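Local coordinates for protein esterase (Thermotoga maritima, PDB 3DOH) that probably hydrolyses carboxylic esters, as a thermostable alpha/beta-hydrolase esterase with an N-terminal immunoglobulin-like domain, at residues A[13-18]-A[139-144]; A[201-206]-A[214-219]; A[279-284]-A[309-314]; A[301-306]-A[328-333]. All blocks are in the same frame, centred on the assembly; numbering follows the deposited sequence.

Overall arrangement
Four contacts run from the junction of the immunoglobulin-like domain into the far side of the alpha/beta-hydrolase domain. Contact 1 ties strand 8-16 to the loop leading into the catalytic domain, and it packs directly on contact 2, whose centre is about 10 Å away; Phe144 of contact 1 meets Val216 there. Contacts 2 and 3 both reach the hydrolase sheet, their centres about 19 Å apart. Contacts 3 and 4 have centres about 9 Å apart and are joined by the Glu283-Lys302 salt bridge and by Ile311 against Ile306. Contact 3 uses helix 272-283, which follows the probable nucleophile elbow. Centres of contacts 1 and 4 lie about 34 Å apart.

Contact 1: A[13-18]-A[139-144]; sequences TKVFPE and LIIDDF
The first torsions of Val15 and Ile141 turn one branch of each toward the other. In Val15, CG1 is anti to the backbone N (chi1 -176°), which leaves CG2 beside that N and turned to the other segment; in Ile141 it is CG1 that lies beside the N, and an extended chi2 of -177° carries CD1 onward. Val15 CG2 therefore rests 3.5 Å from Ile141 CD1 and 3.7 Å from Ile141 CG1, the two side chains crossing at about a right angle. Compact branched residues suit this buried seam, since methyl groups can fit together there without any polar atom to satisfy.

Beside this apolar touch the backbones are joined by one direct hydrogen bond and one water bridge. Leu139 N donates to Thr13 O at 3.0 Å, and the methylene of Leu139 follows it in, with CB 3.4 Å from the same oxygen. One step further a water bridges the gap: it accepts from Val15 N at 2.7 Å and donates to Leu139 O at 2.7 Å. The water thus gives Val15 N and Leu139 O a partner where the backbones no longer bond directly. Thr13 OG1 turns to Glu20, and Lys14 NZ forms a salt bridge with a sulfate ion, probably from the crystallisation liquor.

Strand 8-16 belongs to the sheet of the immunoglobulin-like domain, where it lies between strands 19-29 and 129-139. The loop 139-144 links strand 129-139 to strand 144-150 of the hydrolase sheet, and Ile141 also packs on Val194 and Ala195 of helix 192-195 and on Arg161 of strand 157-163.

Contact 2: A[201-206]-A[214-219]; sequences VVWAQP and CFVLAP
Trp203 meets the strand with its CB rather than with its indole: CB lies 3.7 Å from Val216 CG2 and 4.0 Å from Cys214 SG. The sulfur also sits 3.8 Å from Trp203 O, a van der Waals neighbour of the 3-10 turn. Cys214 and Val216 both point their side chains at this turn. A small thiol and a branched valine suit the narrow space, because neither holds the turn far off; the backbones come within 7.0 Å between the CA atoms of Trp203 and Val216.

The indole leads away from the strand, and Val216 CG1 approaches it obliquely. Within its own segment, Val202 CG1 lies 3.5 Å above one ring face, offset toward the rim. The pyrrole nitrogen NE1 is hydrogen-bonded to Gly199 O, which fixes the rotation of the ring, while Gln209 NE2 bonds to Trp203 O. Further out, Ile372, Leu375 and Phe376 of helix 369-376 pack on the Trp203 side chain, as does Val177 of strand 174-180, so that this large, mostly apolar side chain is buried with its one polar group satisfied.

Phe215 and Leu217 alternate to the other face of the strand, where Leu217 meets helix 242-257. Strand 215-219 lies between strands 157-163 and 174-180, and the turn belongs to the crossover from 174-180 to 215-219, a beta-alpha-beta connection in the 1-2-4-3-5-6-7-8 strand order typical of the alpha/beta-hydrolase fold.

Contact 3: A[279-284]-A[309-314]; sequences TAIMEF and IPIWVF
Ile281 and Ile311 reach toward each other tip to tip, their CD1 methyls 3.5 Å apart. On the helix, Ile281 puts CG1 between the backbone N and the carbonyl carbon (chi1 58°), a setting that isoleucine seldom takes in a helix, and an extended second torsion then sends CD1 straight out to the sheet. On the strand, Ile311 holds CG1 beside its backbone N (chi1 -66°), with chi2 at 176°, and so projects an extended arm in return. The segments have no hydrogen bond to each other.

Ile309, just ahead of the strand, likewise extends its arm, but aims it at the base of Ile281: its CD1 lies 4.3 Å from Ile281 CB and 4.2 Å from Ile281 O. Ile281 is thus met at root and end. The CA atoms of Ile281 and Ile309 are still 8.3 Å apart, a separation bridged by long, wholly apolar side chains whose beta-branching limits the ways they can turn.

Helix 272-283 lies over the sheet here, and Ile281 also touches Ala291 of strand 290-294, the neighbour of strand 311-316. Ile311 packs on Pro293 of that strand and on Ile306 from the loop. Beyond the helix end, Phe284 packs on Leu245 and Ile248 of helix 242-257. Trp312, next to Ile311 on the strand, alternates to the other face of the sheet, where it meets Trp374 of helix 369-376 edge-to-face.

Contact 4: A[301-306]-A[328-333]; sequences SKVERI and RVLVKK
Val303 packs against Lys333 and Leu330 in a mainly apolar contact between the loop that joins strands 290-294 and 311-316 and the helix 325-336, at the periphery of the hydrolase domain. Its main touch is between Val303 CG2 and Lys333 CG, 3.4 Å apart, the two side chains crossing obliquely; Val303 CG1 lies 4.1 Å from the same Lys333 CG. Three residues earlier, and so on nearly the same side of the helix, Leu330 CD1 lies 4.5 Å from Val303 CG1, at the outer limit of contact.

The lysine takes part through its hydrocarbon root. Lys333 CG is anti to the backbone N (chi1 -174°), which brings it up to the valine, and a bend at chi2 (65°) redirects the outer chain. Trp278 of helix 272-283 packs on Leu330, and Met282 of that helix on Val303, adding to the apolar surroundings of the valine. Arg305 NH1 probably hydrogen-bonds to Met282 O, tying the loop to the same helix. Another side of helix 325-336 faces a neighbouring subunit, where Lys332 NZ bonds to Asp167 O of that copy.

Lys333 NZ ends 6.0 Å from Glu304 OE1, too far for a salt bridge, though opposite charges may still attract mildly. The chemistry implies division of labour within one residue: methylenes extend the apolar packing at its border, while the ammonium group is carried away from the valine.

Contact 1: A[13-18]-A[139-144]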
loop_
_atom_site.group_PDB
_atom_site.type_symbol
_atom_site.label_atom_id
_atom_site.label_comp_id
_atom_site.label_asym_id
_atom_site.label_seq_id
_atom_site.Cartn_x
_atom_site.Cartn_y
_atom_site.Cartn_z
ATOM N N THR A 13 11.126 18.044 -26.483
ATOM C CA THR A 13 11.651 18.498 -25.199
ATOM C C THR A 13 11.019 19.804 -24.858
ATOM O O THR A 13 10.599 20.565 -25.747
ATOM C CB THR A 13 13.216 18.709 -25.141
ATOM O OG1 THR A 13 13.635 19.769 -26.024
ATOM C CG2 THR A 13 13.985 17.420 -25.470
ATOM N N LYS A 14 10.969 20.084 -23.559
ATOM C CA LYS A 14 10.346 21.278 -23.066
ATOM C C LYS A 14 11.099 21.641 -21.787
ATOM O O LYS A 14 11.571 20.737 -21.054
ATOM C CB LYS A 14 8.898 20.935 -22.778
ATOM C CG LYS A 14 8.032 22.082 -22.356
ATOM C CD LYS A 14 6.944 21.555 -21.467
ATOM C CE LYS A 14 5.700 22.391 -21.538
ATOM N NZ LYS A 14 4.958 22.105 -22.797
ATOM N N VAL A 15 11.226 22.927 -21.480
ATOM C CA VAL A 15 11.977 23.266 -20.273
ATOM C C VAL A 15 11.027 23.318 -19.068
ATOM O O VAL A 15 10.123 24.194 -18.998
ATOM C CB VAL A 15 12.822 24.579 -20.413
ATOM C CG1 VAL A 15 13.657 24.837 -19.161
ATOM C CG2 VAL A 15 13.721 24.532 -21.658
ATOM N N PHE A 16 11.229 22.378 -18.136
ATOM C CA PHE A 16 10.418 22.303 -16.924
ATOM C C PHE A 16 11.167 22.971 -15.752
ATOM O O PHE A 16 12.397 23.189 -15.832
ATOM C CB PHE A 16 10.076 20.852 -16.585
ATOM C CG PHE A 16 9.133 20.217 -17.542
ATOM C CD1 PHE A 16 9.616 19.469 -18.624
ATOM C CD2 PHE A 16 7.745 20.388 -17.400
ATOM C CE1 PHE A 16 8.735 18.887 -19.549
ATOM C CE2 PHE A 16 6.861 19.829 -18.309
ATOM C CZ PHE A 16 7.336 19.063 -19.370
ATOM N N PRO A 17 10.449 23.282 -14.645
ATOM C CA PRO A 17 11.156 24.040 -13.616
ATOM C C PRO A 17 12.531 23.469 -13.223
ATOM O O PRO A 17 13.449 24.243 -12.920
ATOM C CB PRO A 17 10.151 24.061 -12.460
ATOM C CG PRO A 17 8.806 24.046 -13.172
ATOM C CD PRO A 17 9.038 23.023 -14.262
ATOM N N GLU A 18 12.700 22.145 -13.253
ATOM C CA GLU A 18 14.001 21.558 -12.873
ATOM C C GLU A 18 14.890 21.269 -14.100
ATOM O O GLU A 18 15.875 20.522 -14.012
ATOM C CB GLU A 18 13.811 20.304 -12.025
ATOM C CG GLU A 18 12.603 20.374 -11.045
ATOM C CD GLU A 18 11.367 19.569 -11.511
ATOM O OE1 GLU A 18 10.454 20.153 -12.204
ATOM O OE2 GLU A 18 11.328 18.340 -11.177
ATOM N N LEU A 139 10.906 22.857 -27.608
ATOM C CA LEU A 139 9.719 23.704 -27.608
ATOM C C LEU A 139 9.953 24.980 -26.807
ATOM O O LEU A 139 9.832 24.987 -25.582
ATOM C CB LEU A 139 8.517 22.943 -27.045
ATOM C CG LEU A 139 7.693 22.138 -28.052
ATOM C CD1 LEU A 139 6.530 21.442 -27.361
ATOM C CD2 LEU A 139 7.196 23.032 -29.177
ATOM N N ILE A 140 10.288 26.060 -27.506
ATOM C CA ILE A 140 10.503 27.351 -26.866
ATOM C C ILE A 140 11.981 27.726 -26.864
ATOM O O ILE A 140 12.335 28.899 -26.977
ATOM C CB ILE A 140 9.979 27.358 -25.417
ATOM C CG1 ILE A 140 8.499 26.973 -25.384
ATOM C CG2 ILE A 140 10.195 28.721 -24.779
ATOM C CD1 ILE A 140 7.575 28.053 -25.904
ATOM N N ILE A 141 12.841 26.721 -26.733
ATOM C CA ILE A 141 14.276 26.914 -26.904
ATOM C C ILE A 141 14.630 27.155 -28.367
ATOM O O ILE A 141 15.660 27.755 -28.675
ATOM C CB ILE A 141 15.073 25.701 -26.386
ATOM C CG1 ILE A 141 15.175 25.743 -24.860
ATOM C CG2 ILE A 141 16.457 25.666 -27.016
ATOM C CD1 ILE A 141 15.997 24.617 -24.273
ATOM N N ASP A 142 13.770 26.685 -29.265
ATOM C CA ASP A 142 13.960 26.897 -30.680
ATOM C C ASP A 142 13.444 28.251 -31.187
ATOM O O ASP A 142 13.640 28.556 -32.336
ATOM C CB ASP A 142 13.351 25.736 -31.470
ATOM C CG ASP A 142 11.820 25.681 -31.346
ATOM O OD1 ASP A 142 11.220 26.568 -30.636
ATOM O OD2 ASP A 142 11.235 24.735 -31.959
ATOM N N ASP A 143 12.807 29.063 -30.347
ATOM C CA ASP A 143 12.525 30.461 -30.732
ATOM C C ASP A 143 13.617 31.468 -30.422
ATOM O O ASP A 143 13.492 32.627 -30.818
ATOM C CB ASP A 143 11.236 31.000 -30.111
ATOM C CG ASP A 143 10.058 30.118 -30.372
ATOM O OD1 ASP A 143 9.781 29.854 -31.560
ATOM O OD2 ASP A 143 9.407 29.682 -29.389
ATOM N N PHE A 144 14.629 31.052 -29.669
ATOM C CA PHE A 144 15.774 31.885 -29.306
ATOM C C PHE A 144 16.810 31.621 -30.356
ATOM O O PHE A 144 17.391 30.527 -30.408
ATOM C CB PHE A 144 16.419 31.432 -27.974
ATOM C CG PHE A 144 15.663 31.820 -26.747
ATOM C CD1 PHE A 144 14.375 31.324 -26.510
ATOM C CD2 PHE A 144 16.247 32.673 -25.805
ATOM C CE1 PHE A 144 13.654 31.682 -25.391
ATOM C CE2 PHE A 144 15.531 33.046 -24.637
ATOM C CZ PHE A 144 14.226 32.530 -24.432
HETATM O O HOH W 1 10.397 25.019 -22.909
#

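Contact 2: A[201-206]-A[214-219]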
loop_
_atom_site.group_PDB
_atom_site.type_symbol
_atom_site.label_atom_id
_atom_site.label_comp_id
_atom_site.label_asym_id
_atom_site.label_seq_id
_atom_site.Cartn_x
_atom_site.Cartn_y
_atom_site.Cartn_z
ATOM N N VAL A 201 13.307 31.150 -20.414
ATOM C CA VAL A 201 12.240 30.712 -21.248
ATOM C C VAL A 201 10.863 31.162 -20.737
ATOM O O VAL A 201 9.939 31.414 -21.515
ATOM C CB VAL A 201 12.410 29.178 -21.299
ATOM C CG1 VAL A 201 11.213 28.426 -20.782
ATOM C CG2 VAL A 201 13.000 28.718 -22.624
ATOM N N VAL A 202 10.721 31.319 -19.432
ATOM C CA VAL A 202 9.422 31.737 -18.863
ATOM C C VAL A 202 8.971 33.043 -19.538
ATOM O O VAL A 202 7.823 33.161 -19.971
ATOM C CB VAL A 202 9.472 31.828 -17.298
ATOM C CG1 VAL A 202 10.494 32.876 -16.825
ATOM C CG2 VAL A 202 8.100 32.088 -16.727
ATOM N N TRP A 203 9.907 33.982 -19.690
ATOM C CA TRP A 203 9.579 35.261 -20.259
ATOM C C TRP A 203 9.136 35.067 -21.691
ATOM O O TRP A 203 8.513 35.920 -22.280
ATOM C CB TRP A 203 10.770 36.170 -20.176
ATOM C CG TRP A 203 11.480 36.045 -18.818
ATOM C CD1 TRP A 203 12.631 35.337 -18.552
ATOM C CD2 TRP A 203 11.066 36.622 -17.571
ATOM N NE1 TRP A 203 12.945 35.443 -17.220
ATOM C CE2 TRP A 203 12.000 36.224 -16.597
ATOM C CE3 TRP A 203 9.980 37.415 -17.181
ATOM C CZ2 TRP A 203 11.890 36.611 -15.253
ATOM C CZ3 TRP A 203 9.872 37.808 -15.853
ATOM C CH2 TRP A 203 10.815 37.400 -14.905
ATOM N N ALA A 204 9.411 33.897 -22.239
ATOM C CA ALA A 204 9.175 33.702 -23.652
ATOM C C ALA A 204 7.930 32.881 -23.897
ATOM O O ALA A 204 7.505 32.738 -25.041
ATOM C CB ALA A 204 10.413 33.085 -24.330
ATOM N N GLN A 205 7.328 32.376 -22.830
ATOM C CA GLN A 205 6.045 31.659 -22.938
ATOM C C GLN A 205 4.920 32.527 -23.521
ATOM O O GLN A 205 4.799 33.677 -23.155
ATOM C CB GLN A 205 5.680 31.049 -21.579
ATOM C CG GLN A 205 6.426 29.693 -21.315
ATOM C CD GLN A 205 6.294 29.197 -19.885
ATOM O OE1 GLN A 205 6.983 28.240 -19.491
ATOM N NE2 GLN A 205 5.405 29.839 -19.078
ATOM N N PRO A 206 4.161 32.030 -24.519
ATOM C CA PRO A 206 2.922 32.736 -24.947
ATOM C C PRO A 206 2.061 33.379 -23.853
ATOM O O PRO A 206 1.685 34.542 -23.995
ATOM C CB PRO A 206 2.158 31.660 -25.701
ATOM C CG PRO A 206 3.264 30.882 -26.350
ATOM C CD PRO A 206 4.410 30.844 -25.367
ATOM N N CYS A 214 8.473 41.608 -25.556
ATOM C CA CYS A 214 9.504 41.065 -24.679
ATOM C C CYS A 214 10.637 40.434 -25.482
ATOM O O CYS A 214 10.426 39.469 -26.218
ATOM C CB CYS A 214 8.904 40.036 -23.719
ATOM S SG CYS A 214 10.068 39.386 -22.498
ATOM N N PHE A 215 11.837 40.985 -25.336
ATOM C CA PHE A 215 13.042 40.295 -25.726
ATOM C C PHE A 215 13.669 39.613 -24.507
ATOM O O PHE A 215 13.553 40.090 -23.361
ATOM C CB PHE A 215 14.069 41.294 -26.249
ATOM C CG PHE A 215 13.709 41.952 -27.565
ATOM C CD1 PHE A 215 12.872 43.062 -27.607
ATOM C CD2 PHE A 215 14.285 41.513 -28.751
ATOM C CE1 PHE A 215 12.561 43.689 -28.817
ATOM C CE2 PHE A 215 13.991 42.150 -29.981
ATOM C CZ PHE A 215 13.136 43.224 -30.015
ATOM N N VAL A 216 14.366 38.508 -24.772
ATOM C CA VAL A 216 15.121 37.807 -23.746
ATOM C C VAL A 216 16.506 37.511 -24.243
ATOM O O VAL A 216 16.676 36.835 -25.242
ATOM C CB VAL A 216 14.487 36.469 -23.367
ATOM C CG1 VAL A 216 15.214 35.837 -22.184
ATOM C CG2 VAL A 216 13.026 36.647 -23.038
ATOM N N LEU A 217 17.493 37.996 -23.511
ATOM C CA LEU A 217 18.865 37.706 -23.797
ATOM C C LEU A 217 19.368 36.773 -22.723
ATOM O O LEU A 217 19.260 37.049 -21.518
ATOM C CB LEU A 217 19.674 38.999 -23.800
ATOM C CG LEU A 217 21.152 38.915 -23.469
ATOM C CD1 LEU A 217 21.872 38.221 -24.548
ATOM C CD2 LEU A 217 21.699 40.285 -23.280
ATOM N N ALA A 218 19.961 35.675 -23.177
ATOM C CA ALA A 218 20.468 34.655 -22.288
ATOM C C ALA A 218 21.883 34.356 -22.729
ATOM O O ALA A 218 22.110 33.585 -23.659
ATOM C CB ALA A 218 19.592 33.409 -22.369
ATOM N N PRO A 219 22.844 35.038 -22.140
ATOM C CA PRO A 219 24.265 34.750 -22.354
ATOM C C PRO A 219 24.842 33.526 -21.639
ATOM O O PRO A 219 24.411 33.194 -20.532
ATOM C CB PRO A 219 24.961 36.036 -21.872
ATOM C CG PRO A 219 24.025 36.624 -20.914
ATOM C CD PRO A 219 22.629 36.261 -21.367
#

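Contact 3: A[279-284]-A[309-314]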
loop_
_atom_site.group_PDB
_atom_site.type_symbol
_atom_site.label_atom_id
_atom_site.label_comp_id
_atom_site.label_asym_id
_atom_site.label_seq_id
_atom_site.Cartn_x
_atom_site.Cartn_y
_atom_site.Cartn_z
ATOM N N THR A 279 25.971 42.268 -9.070
ATOM C CA THR A 279 27.171 42.954 -9.523
ATOM C C THR A 279 26.830 43.892 -10.675
ATOM O O THR A 279 27.200 45.066 -10.654
ATOM C CB THR A 279 28.306 41.947 -9.905
ATOM O OG1 THR A 279 28.716 41.196 -8.740
ATOM C CG2 THR A 279 29.536 42.673 -10.511
ATOM N N ALA A 280 26.114 43.360 -11.667
ATOM C CA ALA A 280 25.608 44.136 -12.815
ATOM C C ALA A 280 24.886 45.423 -12.460
ATOM O O ALA A 280 25.173 46.476 -13.018
ATOM C CB ALA A 280 24.713 43.290 -13.665
ATOM N N ILE A 281 23.922 45.349 -11.561
ATOM C CA ILE A 281 23.140 46.542 -11.263
ATOM C C ILE A 281 23.940 47.529 -10.435
ATOM O O ILE A 281 23.754 48.716 -10.556
ATOM C CB ILE A 281 21.778 46.220 -10.575
ATOM C CG1 ILE A 281 21.983 45.433 -9.273
ATOM C CG2 ILE A 281 20.800 45.551 -11.567
ATOM C CD1 ILE A 281 20.789 45.357 -8.434
ATOM N N MET A 282 24.826 47.042 -9.592
ATOM C CA MET A 282 25.621 47.896 -8.742
ATOM C C MET A 282 26.718 48.594 -9.559
ATOM O O MET A 282 27.074 49.760 -9.301
ATOM C CB MET A 282 26.235 47.066 -7.618
ATOM C CG MET A 282 25.467 47.072 -6.305
ATOM S SD MET A 282 26.186 45.846 -5.218
ATOM C CE MET A 282 24.963 45.741 -3.920
ATOM N N GLU A 283 27.255 47.890 -10.553
ATOM C CA GLU A 283 28.319 48.465 -11.400
ATOM C C GLU A 283 27.795 49.241 -12.604
ATOM O O GLU A 283 28.566 49.940 -13.254
ATOM C CB GLU A 283 29.290 47.387 -11.870
ATOM C CG GLU A 283 30.044 46.670 -10.755
ATOM C CD GLU A 283 30.741 47.613 -9.780
ATOM O OE1 GLU A 283 31.323 48.642 -10.192
ATOM O OE2 GLU A 283 30.721 47.324 -8.574
ATOM N N PHE A 284 26.502 49.109 -12.886
ATOM C CA PHE A 284 25.882 49.801 -14.011
ATOM C C PHE A 284 24.466 50.251 -13.660
ATOM O O PHE A 284 23.504 49.895 -14.338
ATOM C CB PHE A 284 25.855 48.900 -15.246
ATOM C CG PHE A 284 27.219 48.520 -15.749
ATOM C CD1 PHE A 284 27.971 49.414 -16.493
ATOM C CD2 PHE A 284 27.748 47.270 -15.479
ATOM C CE1 PHE A 284 29.226 49.068 -16.957
ATOM C CE2 PHE A 284 29.003 46.918 -15.940
ATOM C CZ PHE A 284 29.742 47.818 -16.681
ATOM N N ILE A 309 16.624 51.434 -7.831
ATOM C CA ILE A 309 16.228 50.294 -8.656
ATOM C C ILE A 309 15.277 49.327 -7.924
ATOM O O ILE A 309 15.627 48.788 -6.875
ATOM C CB ILE A 309 17.465 49.562 -9.184
ATOM C CG1 ILE A 309 18.392 50.579 -9.859
ATOM C CG2 ILE A 309 17.063 48.458 -10.159
ATOM C CD1 ILE A 309 19.723 50.012 -10.315
ATOM N N PRO A 310 14.044 49.137 -8.436
ATOM C CA PRO A 310 13.179 48.078 -7.832
ATOM C C PRO A 310 13.822 46.682 -7.895
ATOM O O PRO A 310 14.269 46.244 -8.953
ATOM C CB PRO A 310 11.885 48.128 -8.674
ATOM C CG PRO A 310 11.876 49.547 -9.304
ATOM C CD PRO A 310 13.360 49.878 -9.519
ATOM N N ILE A 311 13.882 45.998 -6.753
ATOM C CA ILE A 311 14.617 44.749 -6.662
ATOM C C ILE A 311 13.794 43.773 -5.849
ATOM O O ILE A 311 13.353 44.100 -4.767
ATOM C CB ILE A 311 16.005 44.979 -5.941
ATOM C CG1 ILE A 311 16.905 45.879 -6.808
ATOM C CG2 ILE A 311 16.688 43.646 -5.600
ATOM C CD1 ILE A 311 18.243 46.274 -6.197
ATOM N N TRP A 312 13.599 42.555 -6.343
ATOM C CA TRP A 312 12.894 41.555 -5.553
ATOM C C TRP A 312 13.839 40.368 -5.412
ATOM O O TRP A 312 14.094 39.631 -6.364
ATOM C CB TRP A 312 11.562 41.190 -6.196
ATOM C CG TRP A 312 10.697 40.307 -5.370
ATOM C CD1 TRP A 312 11.087 39.519 -4.337
ATOM C CD2 TRP A 312 9.289 40.071 -5.541
ATOM N NE1 TRP A 312 10.013 38.822 -3.833
ATOM C CE2 TRP A 312 8.897 39.146 -4.553
ATOM C CE3 TRP A 312 8.321 40.560 -6.429
ATOM C CZ2 TRP A 312 7.575 38.698 -4.420
ATOM C CZ3 TRP A 312 6.998 40.113 -6.303
ATOM C CH2 TRP A 312 6.643 39.192 -5.310
ATOM N N VAL A 313 14.389 40.232 -4.213
ATOM C CA VAL A 313 15.331 39.182 -3.873
ATOM C C VAL A 313 14.607 37.880 -3.444
ATOM O O VAL A 313 13.556 37.918 -2.804
ATOM C CB VAL A 313 16.204 39.678 -2.718
ATOM C CG1 VAL A 313 17.328 38.689 -2.390
ATOM C CG2 VAL A 313 16.781 41.035 -3.044
ATOM N N PHE A 314 15.173 36.734 -3.804
ATOM C CA PHE A 314 14.637 35.425 -3.447
ATOM C C PHE A 314 15.832 34.575 -2.961
ATOM O O PHE A 314 16.950 34.680 -3.529
ATOM C CB PHE A 314 13.968 34.744 -4.667
ATOM C CG PHE A 314 12.695 35.407 -5.142
ATOM C CD1 PHE A 314 12.735 36.531 -5.974
ATOM C CD2 PHE A 314 11.442 34.914 -4.757
ATOM C CE1 PHE A 314 11.520 37.150 -6.414
ATOM C CE2 PHE A 314 10.232 35.539 -5.203
ATOM C CZ PHE A 314 10.275 36.644 -6.021
#

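Contact 4: A[301-306]-A[328-333]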
loop_
_atom_site.group_PDB
_atom_site.type_symbol
_atom_site.label_atom_id
_atom_site.label_comp_id
_atom_site.label_asym_id
_atom_site.label_seq_id
_atom_site.Cartn_x
_atom_site.Cartn_y
_atom_site.Cartn_z
ATOM N N SER A 301 28.842 47.602 0.529
ATOM C CA SER A 301 29.263 48.986 0.404
ATOM C C SER A 301 28.554 49.744 -0.757
ATOM O O SER A 301 28.538 50.972 -0.773
ATOM C CB SER A 301 30.789 49.052 0.265
ATOM O OG SER A 301 31.201 48.256 -0.821
ATOM N N LYS A 302 27.937 49.034 -1.701
ATOM C CA LYS A 302 27.503 49.680 -2.940
ATOM C C LYS A 302 26.000 49.856 -3.139
ATOM O O LYS A 302 25.571 50.349 -4.194
ATOM C CB LYS A 302 28.136 48.975 -4.125
ATOM C CG LYS A 302 29.630 49.165 -4.135
ATOM C CD LYS A 302 30.298 48.384 -5.230
ATOM C CE LYS A 302 31.665 48.974 -5.453
ATOM N NZ LYS A 302 32.393 48.305 -6.570
ATOM N N VAL A 303 25.203 49.511 -2.132
ATOM C CA VAL A 303 23.749 49.521 -2.315
ATOM C C VAL A 303 23.169 50.926 -2.489
ATOM O O VAL A 303 22.031 51.109 -2.887
ATOM C CB VAL A 303 22.994 48.788 -1.189
ATOM C CG1 VAL A 303 23.774 47.565 -0.700
ATOM C CG2 VAL A 303 22.729 49.716 -0.059
ATOM N N GLU A 304 23.977 51.922 -2.194
ATOM C CA GLU A 304 23.530 53.291 -2.311
ATOM C C GLU A 304 23.291 53.663 -3.778
ATOM O O GLU A 304 22.390 54.429 -4.076
ATOM C CB GLU A 304 24.554 54.223 -1.632
ATOM C CG GLU A 304 24.035 55.645 -1.374
ATOM C CD GLU A 304 22.962 55.728 -0.277
ATOM O OE1 GLU A 304 23.239 55.280 0.851
ATOM O OE2 GLU A 304 21.858 56.254 -0.545
ATOM N N ARG A 305 24.085 53.110 -4.687
ATOM C CA ARG A 305 23.924 53.376 -6.117
ATOM C C ARG A 305 22.643 52.758 -6.662
ATOM O O ARG A 305 22.151 53.181 -7.709
ATOM C CB ARG A 305 25.070 52.762 -6.901
ATOM C CG ARG A 305 26.304 52.562 -6.095
ATOM C CD ARG A 305 27.344 51.897 -6.921
ATOM N NE ARG A 305 28.674 52.329 -6.525
ATOM C CZ ARG A 305 29.777 52.027 -7.193
ATOM N NH1 ARG A 305 29.724 51.280 -8.286
ATOM N NH2 ARG A 305 30.940 52.466 -6.759
ATOM N N ILE A 306 22.142 51.728 -5.976
ATOM C CA ILE A 306 20.995 50.965 -6.467
ATOM C C ILE A 306 19.743 51.347 -5.688
ATOM O O ILE A 306 18.666 50.778 -5.898
ATOM C CB ILE A 306 21.224 49.400 -6.499
ATOM C CG1 ILE A 306 21.693 48.862 -5.160
ATOM C CG2 ILE A 306 22.230 49.001 -7.553
ATOM C CD1 ILE A 306 21.372 47.383 -4.945
ATOM N N ARG A 328 19.942 38.300 2.803
ATOM C CA ARG A 328 19.528 39.098 3.973
ATOM C C ARG A 328 20.335 40.354 4.177
ATOM O O ARG A 328 19.754 41.412 4.484
ATOM C CB ARG A 328 19.544 38.305 5.276
ATOM C CG ARG A 328 18.479 37.296 5.356
ATOM C CD ARG A 328 18.796 36.400 6.424
ATOM N NE ARG A 328 17.859 35.306 6.523
ATOM C CZ ARG A 328 17.839 34.442 7.528
ATOM N NH1 ARG A 328 18.690 34.583 8.538
ATOM N NH2 ARG A 328 16.973 33.437 7.518
ATOM N N VAL A 329 21.654 40.261 4.000
ATOM C CA VAL A 329 22.463 41.440 4.219
ATOM C C VAL A 329 22.168 42.545 3.198
ATOM O O VAL A 329 22.004 43.685 3.605
ATOM C CB VAL A 329 23.983 41.147 4.402
ATOM C CG1 VAL A 329 24.603 40.603 3.095
ATOM C CG2 VAL A 329 24.685 42.398 4.860
ATOM N N LEU A 330 22.067 42.224 1.900
ATOM C CA LEU A 330 21.741 43.254 0.918
ATOM C C LEU A 330 20.352 43.830 1.197
ATOM O O LEU A 330 20.149 45.052 1.213
ATOM C CB LEU A 330 21.797 42.711 -0.510
ATOM C CG LEU A 330 23.117 42.378 -1.230
ATOM C CD1 LEU A 330 24.337 43.125 -0.687
ATOM C CD2 LEU A 330 23.358 40.896 -1.184
ATOM N N VAL A 331 19.391 42.945 1.438
ATOM C CA VAL A 331 18.011 43.398 1.652
ATOM C C VAL A 331 17.913 44.339 2.856
ATOM O O VAL A 331 17.286 45.414 2.756
ATOM C CB VAL A 331 17.034 42.233 1.820
ATOM C CG1 VAL A 331 15.718 42.756 2.172
ATOM C CG2 VAL A 331 16.948 41.457 0.556
ATOM N N LYS A 332 18.529 43.954 3.982
ATOM C CA LYS A 332 18.531 44.789 5.198
ATOM C C LYS A 332 18.952 46.207 4.888
ATOM O O LYS A 332 18.231 47.157 5.228
ATOM C CB LYS A 332 19.450 44.228 6.277
ATOM C CG LYS A 332 19.162 44.703 7.706
ATOM C CD LYS A 332 20.119 43.976 8.697
ATOM C CE LYS A 332 19.830 44.232 10.193
ATOM N NZ LYS A 332 19.558 45.653 10.510
ATOM N N LYS A 333 20.100 46.344 4.232
ATOM C CA LYS A 333 20.678 47.654 3.935
ATOM C C LYS A 333 19.778 48.393 2.951
ATOM O O LYS A 333 19.390 49.547 3.194
ATOM C CB LYS A 333 22.115 47.468 3.391
ATOM C CG LYS A 333 22.938 48.727 3.148
ATOM C CD LYS A 333 23.250 49.493 4.444
ATOM C CE LYS A 333 23.977 50.829 4.161
ATOM N NZ LYS A 333 24.174 51.582 5.425
#